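Arginine decarboxylase (Campylobacter jejuni subsp. jejuni, PDB 3NZP) probably catalyses the pyridoxal-phosphate-dependent decarboxylation of arginine to agmatine, an early step in polyamine biosynthesis. Local coordinates at residues W479-D484 and N528-P533; I333-E338 and L441-L446; F460-L465 and L511-V516; H532-I537 and I550-S555. All blocks are in the same frame, centred on the assembly; numbering follows the deposited sequence.

Contact 1: W479-D484 and N528-P533; sequences WDITCD and NLFTHP
The side chains of I481 and F530 meet obliquely, the CD1 methyl of I481 lying 3.8 Å from CE2 of the phenyl ring. With CG1 set between the backbone N and the carbonyl carbon (chi1 50°), the isoleucine chain runs out until its end reaches the ring. Its backbone joins in, because I481 O stands 3.6 Å from F530 CZ, again at an oblique approach to the ring. I481 is the centre of an inverse gamma turn, whose closing bond, T482 N to D480 O at 3.0 Å, is weak. The next residue shows two branches: T482 OG1 lies towards F530 CE1 (4.4 Å), whereas its methyl CG2, anti to the backbone N, faces the amide oxygen of N528. N528 OD1 is 3.9 Å from T482 CG2 and 4.1 Å from C483 SG, so a single oxygen borders both residues by packing. No hydrogen bond joins the segments.

C483 is the predicted proton donor, and its side chain touches bound pyridoxal phosphate. N528 packs on K86 of the second subunit, the lysine that binds the cofactor, as expected for a fold-type III decarboxylase whose active site lies at the dimer interface. N528 O also bonds to S112 OG of that subunit.

Further back, D480 OD1 accepts a hydrogen bond from the backbone N of L446. I481 rests on L441 of strand 438-442 and on L337 of strand 330-341, while L529 and T531 on the other segment pack against T559 of helix 556-562.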
# COMPACT_ATOMS: atom_id res chain seq x y z
N TRP B 479 -17.20 -4.06 -5.98
CA TRP B 479 -15.88 -4.66 -5.91
C TRP B 479 -15.14 -4.53 -7.25
O TRP B 479 -15.77 -4.49 -8.31
CB TRP B 479 -15.96 -6.12 -5.46
CG TRP B 479 -16.84 -7.00 -6.28
CD1 TRP B 479 -16.96 -7.01 -7.65
CD2 TRP B 479 -17.64 -8.09 -5.80
NE1 TRP B 479 -17.77 -8.05 -8.04
CE2 TRP B 479 -18.20 -8.72 -6.93
CE3 TRP B 479 -17.93 -8.59 -4.52
CZ2 TRP B 479 -19.04 -9.84 -6.83
CZ3 TRP B 479 -18.76 -9.70 -4.42
CH2 TRP B 479 -19.31 -10.31 -5.57
N ASP B 480 -13.81 -4.45 -7.19
CA ASP B 480 -13.02 -4.31 -8.40
C ASP B 480 -12.67 -5.64 -9.05
O ASP B 480 -12.92 -6.71 -8.49
CB ASP B 480 -11.73 -3.54 -8.10
CG ASP B 480 -10.70 -4.38 -7.36
OD1 ASP B 480 -9.60 -3.86 -7.06
OD2 ASP B 480 -10.99 -5.57 -7.08
N ILE B 481 -12.10 -5.57 -10.25
CA ILE B 481 -11.73 -6.77 -11.00
C ILE B 481 -10.39 -7.31 -10.52
O ILE B 481 -9.35 -7.05 -11.12
CB ILE B 481 -11.64 -6.46 -12.49
CG1 ILE B 481 -10.78 -5.21 -12.71
CG2 ILE B 481 -13.05 -6.26 -13.05
CD1 ILE B 481 -10.38 -4.93 -14.15
N THR B 482 -10.41 -8.05 -9.42
CA THR B 482 -9.19 -8.63 -8.87
C THR B 482 -9.51 -9.96 -8.19
O THR B 482 -10.58 -10.12 -7.59
CB THR B 482 -8.54 -7.68 -7.84
OG1 THR B 482 -8.16 -6.46 -8.49
CG2 THR B 482 -7.30 -8.32 -7.24
N CYS B 483 -8.58 -10.90 -8.28
CA CYS B 483 -8.75 -12.21 -7.66
C CYS B 483 -8.95 -12.02 -6.16
O CYS B 483 -9.97 -12.42 -5.58
CB CYS B 483 -7.52 -13.08 -7.90
SG CYS B 483 -7.04 -13.19 -9.61
N ASP B 484 -7.95 -11.38 -5.55
CA ASP B 484 -7.93 -11.09 -4.12
C ASP B 484 -9.27 -10.55 -3.65
O ASP B 484 -9.71 -9.49 -4.07
CB ASP B 484 -6.83 -10.08 -3.79
CG ASP B 484 -6.88 -9.60 -2.34
OD1 ASP B 484 -6.89 -10.45 -1.43
OD2 ASP B 484 -6.90 -8.37 -2.12
N ASN B 528 -2.26 -6.51 -9.38
CA ASN B 528 -2.02 -7.43 -10.50
C ASN B 528 -1.56 -6.71 -11.76
O ASN B 528 -2.13 -6.90 -12.83
CB ASN B 528 -3.29 -8.24 -10.80
CG ASN B 528 -3.67 -9.19 -9.68
OD1 ASN B 528 -4.70 -9.86 -9.74
ND2 ASN B 528 -2.84 -9.24 -8.65
N LEU B 529 -0.53 -5.88 -11.62
CA LEU B 529 0.05 -5.11 -12.72
C LEU B 529 -0.90 -4.09 -13.34
O LEU B 529 -0.61 -3.55 -14.40
CB LEU B 529 0.60 -6.04 -13.82
CG LEU B 529 1.91 -6.74 -13.47
CD1 LEU B 529 2.36 -7.69 -14.58
CD2 LEU B 529 2.97 -5.67 -13.22
N PHE B 530 -2.04 -3.83 -12.69
CA PHE B 530 -2.98 -2.85 -13.23
C PHE B 530 -2.33 -1.48 -13.05
O PHE B 530 -2.34 -0.93 -11.95
CB PHE B 530 -4.33 -2.89 -12.49
CG PHE B 530 -5.15 -4.11 -12.80
CD1 PHE B 530 -5.17 -5.20 -11.93
CD2 PHE B 530 -5.88 -4.20 -13.98
CE1 PHE B 530 -5.90 -6.35 -12.24
CE2 PHE B 530 -6.61 -5.35 -14.30
CZ PHE B 530 -6.62 -6.43 -13.43
N THR B 531 -1.74 -0.95 -14.12
CA THR B 531 -1.07 0.35 -14.03
C THR B 531 -2.01 1.53 -13.87
O THR B 531 -3.22 1.41 -14.05
CB THR B 531 -0.18 0.62 -15.27
OG1 THR B 531 -1.02 0.80 -16.43
CG2 THR B 531 0.79 -0.54 -15.50
N HIS B 532 -1.43 2.67 -13.51
CA HIS B 532 -2.19 3.89 -13.30
C HIS B 532 -3.17 4.06 -14.47
O HIS B 532 -2.80 3.88 -15.63
CB HIS B 532 -1.21 5.08 -13.19
CG HIS B 532 -1.86 6.37 -12.80
ND1 HIS B 532 -3.04 6.82 -13.35
CD2 HIS B 532 -1.43 7.37 -11.98
CE1 HIS B 532 -3.32 8.02 -12.89
NE2 HIS B 532 -2.35 8.38 -12.06
N PRO B 533 -4.44 4.36 -14.17
CA PRO B 533 -5.44 4.53 -15.22
C PRO B 533 -5.20 5.79 -16.02
O PRO B 533 -4.40 6.64 -15.63
CB PRO B 533 -6.75 4.55 -14.44
CG PRO B 533 -6.36 5.14 -13.13
CD PRO B 533 -5.05 4.46 -12.83

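Contact 2: I333-E338 and L441-L446; sequences IAPVLE and LVNFSL
Three backbone hydrogen bonds tie P335-E338 to L441-N443. N443 N donates a hydrogen bond to P335 O at 3.0 Å, almost straight (173°). L441 N reaches E338 O at 3.0 Å and 163°, the donor tilted from the carbonyl plane, and L441 O accepts a hydrogen bond from L337 N at a more bent 136°. The same L441 O receives a CA-H contact from V336 CA, 3.5 Å away.

L337 and E338 both face L441, a classic beta bulge, and V336 pairs with V442 as an antiparallel non-hydrogen-bonded pair. These strands belong to the mixed beta domain that accompanies the cofactor-binding barrel in this family. On its other edge strand 330-341 is bonded through A334 to L511 and through V336 to Y509, and V442 is bonded to W479. Beyond the strand, N443 centres an inverse gamma turn, closed weakly by F444 N to V442 O at 2.8 Å.

Apolar packing fills in around these bonds. The branched end of L337 lies across N443, with CD1 3.5 Å from N443 CB. L441 runs alongside E338, its CD2 4.0 Å from E338 CB.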
# COMPACT_ATOMS: atom_id res chain seq x y z
N ILE B 333 -13.28 7.93 -11.99
CA ILE B 333 -14.48 7.38 -12.60
C ILE B 333 -14.21 5.98 -13.14
O ILE B 333 -13.19 5.76 -13.82
CB ILE B 333 -14.97 8.24 -13.78
CG1 ILE B 333 -15.51 9.57 -13.28
CG2 ILE B 333 -16.00 7.48 -14.59
CD1 ILE B 333 -14.44 10.61 -13.11
N ALA B 334 -15.10 5.04 -12.86
CA ALA B 334 -14.95 3.67 -13.33
C ALA B 334 -16.30 3.09 -13.72
O ALA B 334 -17.24 3.11 -12.93
CB ALA B 334 -14.31 2.82 -12.26
N PRO B 335 -16.43 2.58 -14.96
CA PRO B 335 -17.68 1.99 -15.44
C PRO B 335 -17.99 0.63 -14.80
O PRO B 335 -17.08 -0.15 -14.52
CB PRO B 335 -17.46 1.90 -16.95
CG PRO B 335 -16.01 1.61 -17.05
CD PRO B 335 -15.41 2.56 -16.03
N VAL B 336 -19.27 0.35 -14.58
CA VAL B 336 -19.64 -0.92 -13.98
C VAL B 336 -19.62 -2.01 -15.04
O VAL B 336 -20.42 -1.98 -15.97
CB VAL B 336 -21.06 -0.90 -13.38
CG1 VAL B 336 -21.28 -2.18 -12.58
CG2 VAL B 336 -21.24 0.31 -12.50
N LEU B 337 -18.70 -2.96 -14.91
CA LEU B 337 -18.58 -4.06 -15.87
C LEU B 337 -19.70 -5.06 -15.76
O LEU B 337 -20.44 -5.26 -16.72
CB LEU B 337 -17.26 -4.77 -15.68
CG LEU B 337 -16.05 -3.83 -15.79
CD1 LEU B 337 -14.76 -4.56 -15.44
CD2 LEU B 337 -16.01 -3.29 -17.20
N GLU B 338 -19.83 -5.73 -14.62
CA GLU B 338 -20.91 -6.70 -14.46
C GLU B 338 -21.75 -6.42 -13.23
O GLU B 338 -21.38 -5.61 -12.38
CB GLU B 338 -20.37 -8.13 -14.38
CG GLU B 338 -20.13 -8.80 -15.74
CD GLU B 338 -19.68 -10.25 -15.60
OE1 GLU B 338 -18.52 -10.48 -15.18
OE2 GLU B 338 -20.49 -11.15 -15.90
N LEU B 441 -19.46 -4.86 -10.14
CA LEU B 441 -18.07 -5.05 -10.52
C LEU B 441 -17.62 -3.82 -11.30
O LEU B 441 -18.07 -3.58 -12.42
CB LEU B 441 -17.97 -6.29 -11.40
CG LEU B 441 -16.57 -6.65 -11.88
CD1 LEU B 441 -15.76 -7.17 -10.71
CD2 LEU B 441 -16.65 -7.69 -12.98
N VAL B 442 -16.72 -3.03 -10.70
CA VAL B 442 -16.23 -1.81 -11.34
C VAL B 442 -14.87 -2.01 -11.98
O VAL B 442 -13.97 -2.61 -11.39
CB VAL B 442 -16.09 -0.64 -10.34
CG1 VAL B 442 -16.36 0.68 -11.04
CG2 VAL B 442 -17.02 -0.84 -9.16
N ASN B 443 -14.73 -1.48 -13.18
CA ASN B 443 -13.50 -1.59 -13.94
C ASN B 443 -12.38 -0.71 -13.39
O ASN B 443 -12.07 0.33 -13.96
CB ASN B 443 -13.75 -1.21 -15.41
CG ASN B 443 -12.62 -1.61 -16.32
OD1 ASN B 443 -12.62 -1.27 -17.51
ND2 ASN B 443 -11.64 -2.36 -15.79
N PHE B 444 -11.79 -1.12 -12.28
CA PHE B 444 -10.70 -0.35 -11.71
C PHE B 444 -10.04 -1.21 -10.66
O PHE B 444 -10.43 -2.36 -10.46
CB PHE B 444 -11.20 0.95 -11.09
CG PHE B 444 -11.79 0.77 -9.73
CD1 PHE B 444 -12.91 -0.05 -9.55
CD2 PHE B 444 -11.23 1.40 -8.63
CE1 PHE B 444 -13.46 -0.24 -8.28
CE2 PHE B 444 -11.78 1.22 -7.35
CZ PHE B 444 -12.90 0.40 -7.18
N SER B 445 -9.05 -0.66 -9.98
CA SER B 445 -8.35 -1.41 -8.95
C SER B 445 -8.42 -0.68 -7.60
O SER B 445 -8.07 0.50 -7.50
CB SER B 445 -6.88 -1.62 -9.38
OG SER B 445 -6.19 -2.50 -8.50
N LEU B 446 -8.91 -1.39 -6.57
CA LEU B 446 -9.03 -0.84 -5.22
C LEU B 446 -7.68 -0.83 -4.50
O LEU B 446 -7.60 -0.55 -3.30
CB LEU B 446 -10.04 -1.64 -4.39
CG LEU B 446 -11.52 -1.25 -4.52
CD1 LEU B 446 -12.40 -2.27 -3.81
CD2 LEU B 446 -11.74 0.13 -3.94

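Contact 3: F460-L465 and L511-V516; sequences FPIMPL and LGFFLV
I462 and F513 lie side by side and point the same way, with I462 CD1 3.5 Å from F513 CE1 and I462 CG1 also against this part of the ring. M463, modelled as selenomethionine, projects to the other side of the strand pair. Its CG, held between the backbone N and the carbonyl carbon (chi1 73°), packs 3.8 Å from F514 CE1, and this torsion with an extended chi2 (176°) carries SE to the F514 ring in a Met-aromatic contact, 5.2 Å from the centroid and oblique to it. P461 CG meets F514 CB at 3.7 Å. F460 turns its ring edge to L515 O, 3.4 Å from CE2, while V516 CG2 sits over one face, offset toward the rim.

Backbone pairing sets this register. I462-P464 and L511-F513 are antiparallel strands, 151° between directions, within the mixed sheet of the beta domain. F514 N donates to P461 O at 3.1 Å, and M463 and G512 exchange N-H to O bonds in both directions as a hydrogen-bonded pair.

A second layer surrounds the rings: F513 stacks on F444, while F514 meets W9 and, edge-to-face, F14. L465 packs against helix 31-40, touching I31, I32 and V35.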
# COMPACT_ATOMS: atom_id res chain seq x y z
N PHE B 460 -13.65 6.62 0.81
CA PHE B 460 -13.90 7.71 -0.12
C PHE B 460 -15.34 7.74 -0.56
O PHE B 460 -15.94 6.70 -0.82
CB PHE B 460 -13.01 7.59 -1.36
CG PHE B 460 -11.56 7.54 -1.05
CD1 PHE B 460 -10.94 6.33 -0.72
CD2 PHE B 460 -10.81 8.71 -1.04
CE1 PHE B 460 -9.59 6.30 -0.40
CE2 PHE B 460 -9.45 8.69 -0.72
CZ PHE B 460 -8.84 7.48 -0.39
N PRO B 461 -15.92 8.94 -0.65
CA PRO B 461 -17.31 9.02 -1.07
C PRO B 461 -17.50 8.37 -2.42
O PRO B 461 -16.67 8.51 -3.32
CB PRO B 461 -17.59 10.53 -1.08
CG PRO B 461 -16.23 11.14 -1.29
CD PRO B 461 -15.35 10.28 -0.41
N ILE B 462 -18.61 7.65 -2.57
CA ILE B 462 -18.92 6.95 -3.82
C ILE B 462 -20.35 7.23 -4.28
O ILE B 462 -21.29 7.02 -3.51
CB ILE B 462 -18.74 5.45 -3.62
CG1 ILE B 462 -17.29 5.16 -3.25
CG2 ILE B 462 -19.16 4.71 -4.86
CD1 ILE B 462 -17.03 3.74 -2.81
N MSE B 463 -20.51 7.69 -5.51
CA MSE B 463 -21.85 7.97 -6.04
C MSE B 463 -21.86 7.87 -7.56
O MSE B 463 -20.87 8.20 -8.21
CB MSE B 463 -22.32 9.37 -5.65
CG MSE B 463 -21.60 10.46 -6.40
SE MSE B 463 -22.29 12.20 -5.98
CE MSE B 463 -24.00 12.08 -6.87
N PRO B 464 -22.98 7.43 -8.15
CA PRO B 464 -23.09 7.30 -9.60
C PRO B 464 -22.95 8.65 -10.27
O PRO B 464 -23.23 9.68 -9.65
CB PRO B 464 -24.48 6.73 -9.79
CG PRO B 464 -24.71 5.97 -8.53
CD PRO B 464 -24.19 6.92 -7.50
N LEU B 465 -22.53 8.66 -11.53
CA LEU B 465 -22.36 9.92 -12.23
C LEU B 465 -23.64 10.52 -12.77
O LEU B 465 -23.71 11.72 -13.05
CB LEU B 465 -21.36 9.77 -13.37
CG LEU B 465 -19.91 10.03 -12.98
CD1 LEU B 465 -19.48 9.07 -11.89
CD2 LEU B 465 -19.02 9.89 -14.22
N LEU B 511 -19.38 4.84 -11.93
CA LEU B 511 -19.30 5.18 -10.52
C LEU B 511 -18.18 6.20 -10.34
O LEU B 511 -17.21 6.24 -11.10
CB LEU B 511 -19.02 3.94 -9.68
CG LEU B 511 -20.22 3.01 -9.56
CD1 LEU B 511 -19.90 1.89 -8.58
CD2 LEU B 511 -21.44 3.79 -9.09
N GLY B 512 -18.32 7.04 -9.32
CA GLY B 512 -17.32 8.04 -9.05
C GLY B 512 -16.78 7.96 -7.64
O GLY B 512 -17.53 7.86 -6.67
N PHE B 513 -15.46 7.99 -7.53
CA PHE B 513 -14.82 7.95 -6.23
C PHE B 513 -14.17 9.31 -6.05
O PHE B 513 -13.25 9.66 -6.79
CB PHE B 513 -13.80 6.84 -6.22
CG PHE B 513 -14.38 5.51 -6.55
CD1 PHE B 513 -14.85 4.67 -5.55
CD2 PHE B 513 -14.47 5.09 -7.88
CE1 PHE B 513 -15.40 3.43 -5.85
CE2 PHE B 513 -15.01 3.85 -8.19
CZ PHE B 513 -15.48 3.02 -7.17
N PHE B 514 -14.67 10.07 -5.08
CA PHE B 514 -14.17 11.42 -4.84
C PHE B 514 -13.15 11.62 -3.72
O PHE B 514 -12.96 10.75 -2.88
CB PHE B 514 -15.36 12.37 -4.64
CG PHE B 514 -16.33 12.39 -5.81
CD1 PHE B 514 -17.12 11.28 -6.08
CD2 PHE B 514 -16.40 13.51 -6.66
CE1 PHE B 514 -17.97 11.25 -7.20
CE2 PHE B 514 -17.25 13.50 -7.78
CZ PHE B 514 -18.04 12.37 -8.05
N LEU B 515 -12.49 12.77 -3.74
CA LEU B 515 -11.52 13.12 -2.71
C LEU B 515 -10.35 12.16 -2.74
O LEU B 515 -9.67 11.94 -1.74
CB LEU B 515 -12.19 13.07 -1.34
CG LEU B 515 -13.01 14.30 -0.96
CD1 LEU B 515 -13.74 14.91 -2.13
CD2 LEU B 515 -13.98 13.87 0.12
N VAL B 516 -10.11 11.62 -3.91
CA VAL B 516 -9.06 10.65 -4.09
C VAL B 516 -7.77 11.30 -4.61
O VAL B 516 -6.82 10.62 -5.00
CB VAL B 516 -9.57 9.56 -5.04
CG1 VAL B 516 -9.62 10.10 -6.46
CG2 VAL B 516 -8.74 8.34 -4.90

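Contact 4: H532-I537 and I550-S555; sequences HPTEAI and IIEAQS
T534 and E535 join I551 and A553 where the beta hairpin of strands 534-540 and 545-551 opens at its base. Its backbone bonds are those of one antiparallel hydrogen-bonded pair: I551 N gives to E535 O at 2.8 Å, nearly in line with the carbonyl, and E535 N returns a bond to I551 O at 3.1 Å. Two CA-H contacts flank them, T534 CA to I551 O and I550 CA to E535 O.

Apolar contacts lie on both sides of the ribbon. E535 and I551 run side by side, E535 CG lying 3.8 Å from I551 CB, while A536 CB meets I550 CG1 at 4.2 Å on the other side. L38 of helix 31-40 touches both A536 and I550.

The polar end of E535 is held within the sheet: OE2 forms a salt bridge with R50 NE of strand 47-50. At the end of the second segment, S555 is the N-cap of helix 556-562, its OG accepting a hydrogen bond from D558 N.

Past the last strand pairing, a side chain replaces the backbone acceptor: T534 OG1, anti to its own carbonyl carbon (chi1 -67°), accepts a hydrogen bond from A553 N at 2.9 Å with a bent N-H...O angle of 140°.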
# COMPACT_ATOMS: atom_id res chain seq x y z
N HIS B 532 -1.43 2.67 -13.51
CA HIS B 532 -2.19 3.89 -13.30
C HIS B 532 -3.17 4.06 -14.47
O HIS B 532 -2.80 3.88 -15.63
CB HIS B 532 -1.21 5.08 -13.19
CG HIS B 532 -1.86 6.37 -12.80
ND1 HIS B 532 -3.04 6.82 -13.35
CD2 HIS B 532 -1.43 7.37 -11.98
CE1 HIS B 532 -3.32 8.02 -12.89
NE2 HIS B 532 -2.35 8.38 -12.06
N PRO B 533 -4.44 4.36 -14.17
CA PRO B 533 -5.44 4.53 -15.22
C PRO B 533 -5.20 5.79 -16.02
O PRO B 533 -4.40 6.64 -15.63
CB PRO B 533 -6.75 4.55 -14.44
CG PRO B 533 -6.36 5.14 -13.13
CD PRO B 533 -5.05 4.46 -12.83
N THR B 534 -5.87 5.92 -17.16
CA THR B 534 -5.70 7.11 -17.97
C THR B 534 -6.16 8.32 -17.16
O THR B 534 -7.20 8.27 -16.50
CB THR B 534 -6.52 7.03 -19.25
OG1 THR B 534 -6.00 5.99 -20.09
CG2 THR B 534 -6.46 8.34 -19.99
N GLU B 535 -5.40 9.40 -17.20
CA GLU B 535 -5.80 10.59 -16.48
C GLU B 535 -5.91 11.76 -17.44
O GLU B 535 -5.22 11.80 -18.46
CB GLU B 535 -4.80 10.93 -15.38
CG GLU B 535 -3.48 11.52 -15.85
CD GLU B 535 -2.60 11.96 -14.68
OE1 GLU B 535 -2.11 11.07 -13.92
OE2 GLU B 535 -2.41 13.20 -14.52
N ALA B 536 -6.80 12.69 -17.14
CA ALA B 536 -7.00 13.84 -18.00
C ALA B 536 -7.26 15.06 -17.13
O ALA B 536 -7.87 14.95 -16.07
CB ALA B 536 -8.19 13.60 -18.92
N ILE B 537 -6.79 16.22 -17.59
CA ILE B 537 -6.98 17.48 -16.86
C ILE B 537 -8.10 18.29 -17.49
O ILE B 537 -7.99 18.72 -18.63
CB ILE B 537 -5.71 18.29 -16.90
CG1 ILE B 537 -4.58 17.46 -16.31
CG2 ILE B 537 -5.92 19.62 -16.17
CD1 ILE B 537 -3.23 18.09 -16.47
N ILE B 550 -3.98 14.75 -21.52
CA ILE B 550 -4.35 13.36 -21.33
C ILE B 550 -3.09 12.49 -21.22
O ILE B 550 -2.09 12.75 -21.87
CB ILE B 550 -5.20 12.89 -22.53
CG1 ILE B 550 -6.40 13.82 -22.68
CG2 ILE B 550 -5.65 11.47 -22.33
CD1 ILE B 550 -7.27 13.50 -23.88
N ILE B 551 -3.14 11.49 -20.36
CA ILE B 551 -2.03 10.55 -20.20
C ILE B 551 -2.69 9.19 -20.30
O ILE B 551 -3.35 8.72 -19.37
CB ILE B 551 -1.35 10.65 -18.82
CG1 ILE B 551 -0.77 12.03 -18.61
CG2 ILE B 551 -0.17 9.69 -18.77
CD1 ILE B 551 0.28 12.38 -19.63
N GLU B 552 -2.53 8.55 -21.45
CA GLU B 552 -3.14 7.27 -21.69
C GLU B 552 -2.48 6.18 -20.84
O GLU B 552 -1.29 6.25 -20.54
CB GLU B 552 -3.05 6.95 -23.18
CG GLU B 552 -3.86 5.76 -23.67
CD GLU B 552 -4.08 5.84 -25.15
OE1 GLU B 552 -3.25 6.48 -25.83
OE2 GLU B 552 -5.07 5.27 -25.65
N ALA B 553 -3.27 5.19 -20.43
CA ALA B 553 -2.77 4.09 -19.61
C ALA B 553 -1.78 3.21 -20.38
O ALA B 553 -2.01 2.88 -21.55
CB ALA B 553 -3.93 3.26 -19.13
N GLN B 554 -0.69 2.83 -19.72
CA GLN B 554 0.34 1.99 -20.34
C GLN B 554 -0.17 0.72 -21.01
O GLN B 554 -1.18 0.15 -20.61
CB GLN B 554 1.36 1.55 -19.30
CG GLN B 554 2.42 2.54 -18.98
CD GLN B 554 3.58 1.89 -18.26
OE1 GLN B 554 3.39 1.10 -17.32
NE2 GLN B 554 4.80 2.20 -18.70
N SER B 555 0.54 0.25 -22.02
CA SER B 555 0.14 -0.98 -22.66
C SER B 555 0.81 -2.10 -21.89
O SER B 555 1.82 -1.88 -21.20
CB SER B 555 0.60 -1.03 -24.12
OG SER B 555 2.00 -1.21 -24.18

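Overall arrangement
All four contacts reach one mixed sheet, but at different depths. Contacts 2 and 3 are fully buried and built on strand pairing; strands 330-341 and 510-513 adjoin, with A334 O bonded to L511 N and the rings of F444 and F513 touching. Contact 1 is equally buried yet relies on loop packing without cross-segment hydrogen bonds, next to the cofactor and the second subunit; W479 O to V442 N ties it to contact 2. Contact 4, only partly buried and away from the annotated sites, shares H532 and P533 with contact 1. Contact 3 adds packing round three phenylalanine rings, whereas contact 4 adds a threonine hydroxyl to its backbone bonds.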